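Local coordinates for protein AtxE2 (Asticcacaulis excentricus, PDB 5TXE) that hydrolyses the isopeptide bond of the lasso peptides astexin-2 and astexin-3, recognising their threaded loop and converting them to linear peptides, at residues Ala99-Trp111 / Tyr143-Ser157. The protein carries 1 engineered substitution. Sequence-based numbering, arbitrary orientation.
Sequences AIDVDVGGEYLFW and YLRQDQGRVRVWRAS
Arg-145 lies flat between the Gly-105–Gly-106 peptide and the indole of Trp-154: Gly-105 C stands 3.3 Å above the centre of its guanidinium plane, and Trp-154 CH2 lies over the opposite face. At the guanidinium edge, Arg-145 NH1 donates to Asp-103 OD2 (2.8 Å) on the syn side, completing a salt bridge, while Arg-145 NE and NH2 grip Asp-147 side-on. Tyr-143 OH donates to the same Asp-103 OD2 (2.6 Å) from above the carboxylate plane; with CG anti to the backbone N (chi1 -175°), Asp-103 reaches both donors. Replacing Arg-145 with an alanine is likely to leave Asp-103 and Asp-147 without their shared cation and to open a gap between the diglycine and Trp-154.

A water also meets Arg-145 NH2, but the solvent side is the turn, where Gln-148 and Gly-149 are exposed and two waters bridge Glu-107 O to Gln-146 N and Gln-146 OE1 to Phe-110 N. Glu-107 N bonds Gln-146 O (2.8 Å). Glu-107 OE1 accepts from Gly-149 N in the type I' turn (2.9 Å). Gln-146 NE2 reaches the same Glu-107 OE1, carboxylate and amide planes 83° apart. Away from the waters, Leu-109 CD1 packs on buried Val-151 CG2 (3.9 Å).

The contact joins neighbouring antiparallel sheets of the beta-propeller: strand 100-104, paired with strand 83-92 through a classic bulge opposite Met-88, passes within 6.6 Å, axis to axis, of strand 150-157, their directions 153° apart, and strand 150-157 pairs onward with strand 163-167.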
loop_
_atom_site.group_PDB
_atom_site.type_symbol
_atom_site.label_atom_id
_atom_site.label_comp_id
_atom_site.label_asym_id
_atom_site.label_seq_id
_atom_site.Cartn_x
_atom_site.Cartn_y
_atom_site.Cartn_z
ATOM N N ALA A 99 -1.909 -19.048 -20.097
ATOM C CA ALA A 99 -1.850 -17.611 -20.277
ATOM C C ALA A 99 -0.893 -17.268 -21.393
ATOM O O ALA A 99 0.059 -17.977 -21.624
ATOM C CB ALA A 99 -1.348 -16.965 -19.000
ATOM N N ILE A 100 -1.147 -16.146 -22.035
ATOM C CA ILE A 100 -0.394 -15.626 -23.134
ATOM C C ILE A 100 0.101 -14.225 -22.734
ATOM O O ILE A 100 -0.695 -13.422 -22.273
ATOM C CB ILE A 100 -1.325 -15.382 -24.379
ATOM C CG1 ILE A 100 -1.854 -16.689 -24.973
ATOM C CG2 ILE A 100 -0.599 -14.609 -25.469
ATOM C CD1 ILE A 100 -0.782 -17.747 -25.125
ATOM N N ASP A 101 1.366 -13.905 -22.988
ATOM C CA ASP A 101 1.853 -12.526 -22.869
ATOM C C ASP A 101 1.483 -11.787 -24.122
ATOM O O ASP A 101 1.929 -12.155 -25.190
ATOM C CB ASP A 101 3.367 -12.540 -22.686
ATOM C CG ASP A 101 3.792 -13.146 -21.332
ATOM O OD1 ASP A 101 3.009 -13.095 -20.359
ATOM O OD2 ASP A 101 4.935 -13.665 -21.212
ATOM N N VAL A 102 0.690 -10.734 -24.030
ATOM C CA VAL A 102 0.339 -9.986 -25.221
ATOM C C VAL A 102 1.137 -8.694 -25.394
ATOM O O VAL A 102 0.973 -7.991 -26.409
ATOM C CB VAL A 102 -1.172 -9.650 -25.260
ATOM C CG1 VAL A 102 -1.997 -10.912 -25.176
ATOM C CG2 VAL A 102 -1.605 -8.714 -24.138
ATOM N N ASP A 103 1.927 -8.329 -24.383
ATOM C CA ASP A 103 2.901 -7.231 -24.469
ATOM C C ASP A 103 3.915 -7.490 -23.370
ATOM O O ASP A 103 3.578 -8.119 -22.361
ATOM C CB ASP A 103 2.260 -5.851 -24.234
ATOM C CG ASP A 103 3.258 -4.686 -24.453
ATOM O OD1 ASP A 103 4.248 -4.899 -25.194
ATOM O OD2 ASP A 103 3.056 -3.552 -23.907
ATOM N N VAL A 104 5.162 -7.107 -23.607
ATOM C CA VAL A 104 6.200 -7.196 -22.625
ATOM C C VAL A 104 6.925 -5.873 -22.711
ATOM O O VAL A 104 7.187 -5.365 -23.808
ATOM C CB VAL A 104 7.194 -8.317 -22.911
ATOM C CG1 VAL A 104 8.354 -8.291 -21.889
ATOM C CG2 VAL A 104 6.511 -9.678 -22.838
ATOM N N GLY A 105 7.199 -5.263 -21.570
ATOM C CA GLY A 105 7.975 -4.000 -21.556
ATOM C C GLY A 105 7.300 -2.832 -20.856
ATOM O O GLY A 105 6.162 -2.904 -20.381
ATOM N N GLY A 106 8.043 -1.743 -20.783
ATOM C CA GLY A 106 7.613 -0.547 -20.129
ATOM C C GLY A 106 8.424 -0.273 -18.862
ATOM O O GLY A 106 9.047 -1.172 -18.297
ATOM N N GLU A 107 8.363 0.996 -18.454
ATOM C CA GLU A 107 8.997 1.489 -17.258
ATOM C C GLU A 107 8.015 1.484 -16.073
ATOM O O GLU A 107 6.790 1.508 -16.260
ATOM C CB GLU A 107 9.456 2.912 -17.487
ATOM C CG GLU A 107 10.679 3.066 -18.372
ATOM C CD GLU A 107 11.000 4.530 -18.710
ATOM O OE1 GLU A 107 10.155 5.425 -18.619
ATOM O OE2 GLU A 107 12.135 4.824 -19.123
ATOM N N TYR A 108 8.566 1.536 -14.859
ATOM C CA TYR A 108 7.782 1.587 -13.642
ATOM C C TYR A 108 7.062 2.902 -13.634
ATOM O O TYR A 108 7.667 3.935 -13.594
ATOM C CB TYR A 108 8.682 1.415 -12.435
ATOM C CG TYR A 108 8.042 1.215 -11.090
ATOM C CD1 TYR A 108 7.543 2.296 -10.386
ATOM C CD2 TYR A 108 8.057 -0.007 -10.474
ATOM C CE1 TYR A 108 7.036 2.155 -9.122
ATOM C CE2 TYR A 108 7.524 -0.178 -9.182
ATOM C CZ TYR A 108 7.006 0.897 -8.511
ATOM O OH TYR A 108 6.454 0.808 -7.236
ATOM N N LEU A 109 5.736 2.824 -13.710
ATOM C CA LEU A 109 4.865 3.983 -13.826
ATOM C C LEU A 109 4.304 4.346 -12.443
ATOM O O LEU A 109 3.539 3.592 -11.840
ATOM C CB LEU A 109 3.750 3.684 -14.820
ATOM C CG LEU A 109 3.026 4.846 -15.464
ATOM C CD1 LEU A 109 2.001 4.342 -16.456
ATOM C CD2 LEU A 109 2.328 5.745 -14.464
ATOM N N PHE A 110 4.711 5.492 -11.925
ATOM C CA PHE A 110 4.341 5.846 -10.578
ATOM C C PHE A 110 2.852 6.218 -10.470
ATOM O O PHE A 110 2.325 6.906 -11.321
ATOM C CB PHE A 110 5.175 7.015 -10.084
ATOM C CG PHE A 110 6.599 6.651 -9.815
ATOM C CD1 PHE A 110 6.925 5.740 -8.834
ATOM C CD2 PHE A 110 7.634 7.234 -10.560
ATOM C CE1 PHE A 110 8.247 5.359 -8.588
ATOM C CE2 PHE A 110 8.956 6.871 -10.329
ATOM C CZ PHE A 110 9.248 5.919 -9.343
ATOM N N TRP A 111 2.232 5.823 -9.374
ATOM C CA TRP A 111 0.912 6.313 -9.041
ATOM C C TRP A 111 1.057 7.706 -8.491
ATOM O O TRP A 111 1.718 7.889 -7.484
ATOM C CB TRP A 111 0.318 5.387 -7.969
ATOM C CG TRP A 111 -1.143 5.596 -7.648
ATOM C CD1 TRP A 111 -1.975 6.587 -8.108
ATOM C CD2 TRP A 111 -1.935 4.782 -6.770
ATOM N NE1 TRP A 111 -3.226 6.428 -7.556
ATOM C CE2 TRP A 111 -3.220 5.331 -6.737
ATOM C CE3 TRP A 111 -1.670 3.635 -6.003
ATOM C CZ2 TRP A 111 -4.266 4.730 -6.032
ATOM C CZ3 TRP A 111 -2.689 3.073 -5.260
ATOM C CH2 TRP A 111 -3.976 3.624 -5.285
ATOM N N TYR A 143 -4.311 0.328 -22.917
ATOM C CA TYR A 143 -3.806 0.465 -21.551
ATOM C C TYR A 143 -2.694 1.469 -21.581
ATOM O O TYR A 143 -2.111 1.749 -22.646
ATOM C CB TYR A 143 -3.303 -0.868 -21.006
ATOM C CG TYR A 143 -2.247 -1.529 -21.866
ATOM C CD1 TYR A 143 -2.613 -2.302 -22.941
ATOM C CD2 TYR A 143 -0.872 -1.370 -21.619
ATOM C CE1 TYR A 143 -1.670 -2.901 -23.757
ATOM C CE2 TYR A 143 0.082 -1.952 -22.460
ATOM C CZ TYR A 143 -0.334 -2.711 -23.528
ATOM O OH TYR A 143 0.526 -3.314 -24.390
ATOM N N LEU A 144 -2.416 2.051 -20.423
ATOM C CA LEU A 144 -1.295 2.972 -20.265
ATOM C C LEU A 144 0.038 2.236 -20.070
ATOM O O LEU A 144 0.077 1.167 -19.474
ATOM C CB LEU A 144 -1.516 3.858 -19.035
ATOM C CG LEU A 144 -2.845 4.617 -18.998
ATOM C CD1 LEU A 144 -2.903 5.415 -17.712
ATOM C CD2 LEU A 144 -2.974 5.506 -20.206
ATOM N N ARG A 145 1.101 2.816 -20.599
ATOM C CA ARG A 145 2.436 2.263 -20.477
ATOM C C ARG A 145 3.442 3.333 -20.720
ATOM O O ARG A 145 3.304 4.160 -21.631
ATOM C CB ARG A 145 2.633 1.111 -21.455
ATOM C CG ARG A 145 4.087 0.852 -21.801
ATOM C CD ARG A 145 4.331 -0.394 -22.640
ATOM N NE ARG A 145 5.718 -0.407 -23.098
ATOM C CZ ARG A 145 6.326 -1.442 -23.695
ATOM N NH1 ARG A 145 5.662 -2.555 -24.042
ATOM N NH2 ARG A 145 7.615 -1.317 -23.988
ATOM N N GLN A 146 4.462 3.355 -19.860
ATOM C CA GLN A 146 5.493 4.387 -19.893
ATOM C C GLN A 146 6.807 3.906 -20.557
ATOM O O GLN A 146 7.305 2.834 -20.225
ATOM C CB GLN A 146 5.816 4.788 -18.463
ATOM C CG GLN A 146 6.831 5.913 -18.356
ATOM C CD GLN A 146 7.037 6.384 -16.904
ATOM O OE1 GLN A 146 6.086 6.702 -16.193
ATOM N NE2 GLN A 146 8.280 6.444 -16.476
ATOM N N ASP A 147 7.368 4.722 -21.453
ATOM C CA ASP A 147 8.695 4.477 -22.016
ATOM C C ASP A 147 9.362 5.811 -22.203
ATOM O O ASP A 147 8.731 6.797 -22.644
ATOM C CB ASP A 147 8.644 3.747 -23.362
ATOM C CG ASP A 147 8.049 2.345 -23.262
ATOM O OD1 ASP A 147 6.810 2.188 -23.407
ATOM O OD2 ASP A 147 8.823 1.384 -23.083
ATOM N N GLN A 148 10.656 5.877 -21.875
ATOM C CA GLN A 148 11.392 7.153 -21.922
ATOM C C GLN A 148 10.696 8.268 -21.161
ATOM O O GLN A 148 10.659 9.429 -21.603
ATOM C CB GLN A 148 11.639 7.687 -23.355
ATOM C CG GLN A 148 12.862 7.151 -24.047
ATOM C CD GLN A 148 12.662 5.737 -24.461
ATOM O OE1 GLN A 148 11.657 5.406 -25.110
ATOM N NE2 GLN A 148 13.606 4.869 -24.083
ATOM N N GLY A 149 10.171 7.944 -20.000
ATOM C CA GLY A 149 9.635 8.989 -19.150
ATOM C C GLY A 149 8.257 9.447 -19.574
ATOM O O GLY A 149 7.748 10.353 -18.989
ATOM N N ARG A 150 7.643 8.851 -20.595
ATOM C CA ARG A 150 6.368 9.385 -21.118
ATOM C C ARG A 150 5.326 8.289 -21.108
ATOM O O ARG A 150 5.563 7.179 -21.587
ATOM C CB ARG A 150 6.545 9.999 -22.530
ATOM C CG ARG A 150 5.275 10.555 -23.231
ATOM C CD ARG A 150 4.680 11.847 -22.633
ATOM N NE ARG A 150 5.700 12.880 -22.407
ATOM C CZ ARG A 150 6.241 13.615 -23.381
ATOM N NH1 ARG A 150 5.859 13.461 -24.657
ATOM N NH2 ARG A 150 7.168 14.502 -23.083
ATOM N N VAL A 151 4.146 8.589 -20.566
ATOM C CA VAL A 151 3.027 7.643 -20.571
ATOM C C VAL A 151 2.174 7.779 -21.857
ATOM O O VAL A 151 1.591 8.826 -22.164
ATOM C CB VAL A 151 2.109 7.888 -19.383
ATOM C CG1 VAL A 151 0.985 6.870 -19.376
ATOM C CG2 VAL A 151 2.917 7.769 -18.091
ATOM N N ARG A 152 2.084 6.682 -22.555
ATOM C CA ARG A 152 1.329 6.616 -23.813
ATOM C C ARG A 152 0.213 5.578 -23.668
ATOM O O ARG A 152 0.241 4.750 -22.747
ATOM C CB ARG A 152 2.252 6.121 -24.901
ATOM C CG ARG A 152 3.436 7.041 -25.174
ATOM C CD ARG A 152 4.329 6.493 -26.309
ATOM N NE ARG A 152 5.475 7.363 -26.500
ATOM C CZ ARG A 152 6.530 7.431 -25.688
ATOM N NH1 ARG A 152 6.641 6.685 -24.598
ATOM N NH2 ARG A 152 7.456 8.303 -25.955
ATOM N N VAL A 153 -0.718 5.577 -24.607
ATOM C CA VAL A 153 -1.666 4.468 -24.729
ATOM C C VAL A 153 -1.109 3.462 -25.730
ATOM O O VAL A 153 -0.717 3.832 -26.851
ATOM C CB VAL A 153 -3.043 4.929 -25.208
ATOM C CG1 VAL A 153 -3.936 3.727 -25.332
ATOM C CG2 VAL A 153 -3.633 5.928 -24.229
ATOM N N TRP A 154 -1.092 2.211 -25.321
ATOM C CA TRP A 154 -0.701 1.157 -26.170
ATOM C C TRP A 154 -1.939 0.320 -26.494
ATOM O O TRP A 154 -2.884 0.271 -25.727
ATOM C CB TRP A 154 0.376 0.257 -25.520
ATOM C CG TRP A 154 1.784 0.867 -25.523
ATOM C CD1 TRP A 154 2.132 2.063 -25.020
ATOM C CD2 TRP A 154 2.973 0.292 -26.054
ATOM N NE1 TRP A 154 3.470 2.290 -25.214
ATOM C CE2 TRP A 154 4.014 1.206 -25.831
ATOM C CE3 TRP A 154 3.265 -0.924 -26.694
ATOM C CZ2 TRP A 154 5.338 0.954 -26.202
ATOM C CZ3 TRP A 154 4.582 -1.160 -27.103
ATOM C CH2 TRP A 154 5.593 -0.212 -26.870
ATOM N N ARG A 155 -1.866 -0.351 -27.636
ATOM C CA ARG A 155 -2.886 -1.262 -28.126
ATOM C C ARG A 155 -2.283 -2.599 -28.397
ATOM O O ARG A 155 -1.291 -2.684 -29.080
ATOM C CB ARG A 155 -3.445 -0.698 -29.410
ATOM C CG ARG A 155 -4.463 -1.599 -30.086
ATOM C CD ARG A 155 -4.945 -0.850 -31.294
ATOM N NE ARG A 155 -5.900 -1.637 -32.034
ATOM C CZ ARG A 155 -5.581 -2.405 -33.063
ATOM N NH1 ARG A 155 -4.314 -2.474 -33.476
ATOM N NH2 ARG A 155 -6.533 -3.108 -33.676
ATOM N N ALA A 156 -2.844 -3.643 -27.846
ATOM C CA ALA A 156 -2.302 -4.979 -28.000
ATOM C C ALA A 156 -3.351 -5.940 -28.609
ATOM O O ALA A 156 -4.513 -5.902 -28.236
ATOM C CB ALA A 156 -1.854 -5.535 -26.664
ATOM N N SER A 157 -2.906 -6.859 -29.468
ATOM C CA SER A 157 -3.763 -7.942 -29.963
ATOM C C SER A 157 -3.843 -9.047 -28.939
ATOM O O SER A 157 -2.840 -9.432 -28.354
ATOM C CB SER A 157 -3.243 -8.473 -31.301
ATOM O OG SER A 157 -3.976 -9.592 -31.738
HETATM O O HOH W 1 8.447 -3.121 -26.011
HETATM O O HOH W 2 4.826 1.109 -18.030
HETATM O O HOH W 3 6.029 7.352 -13.669
#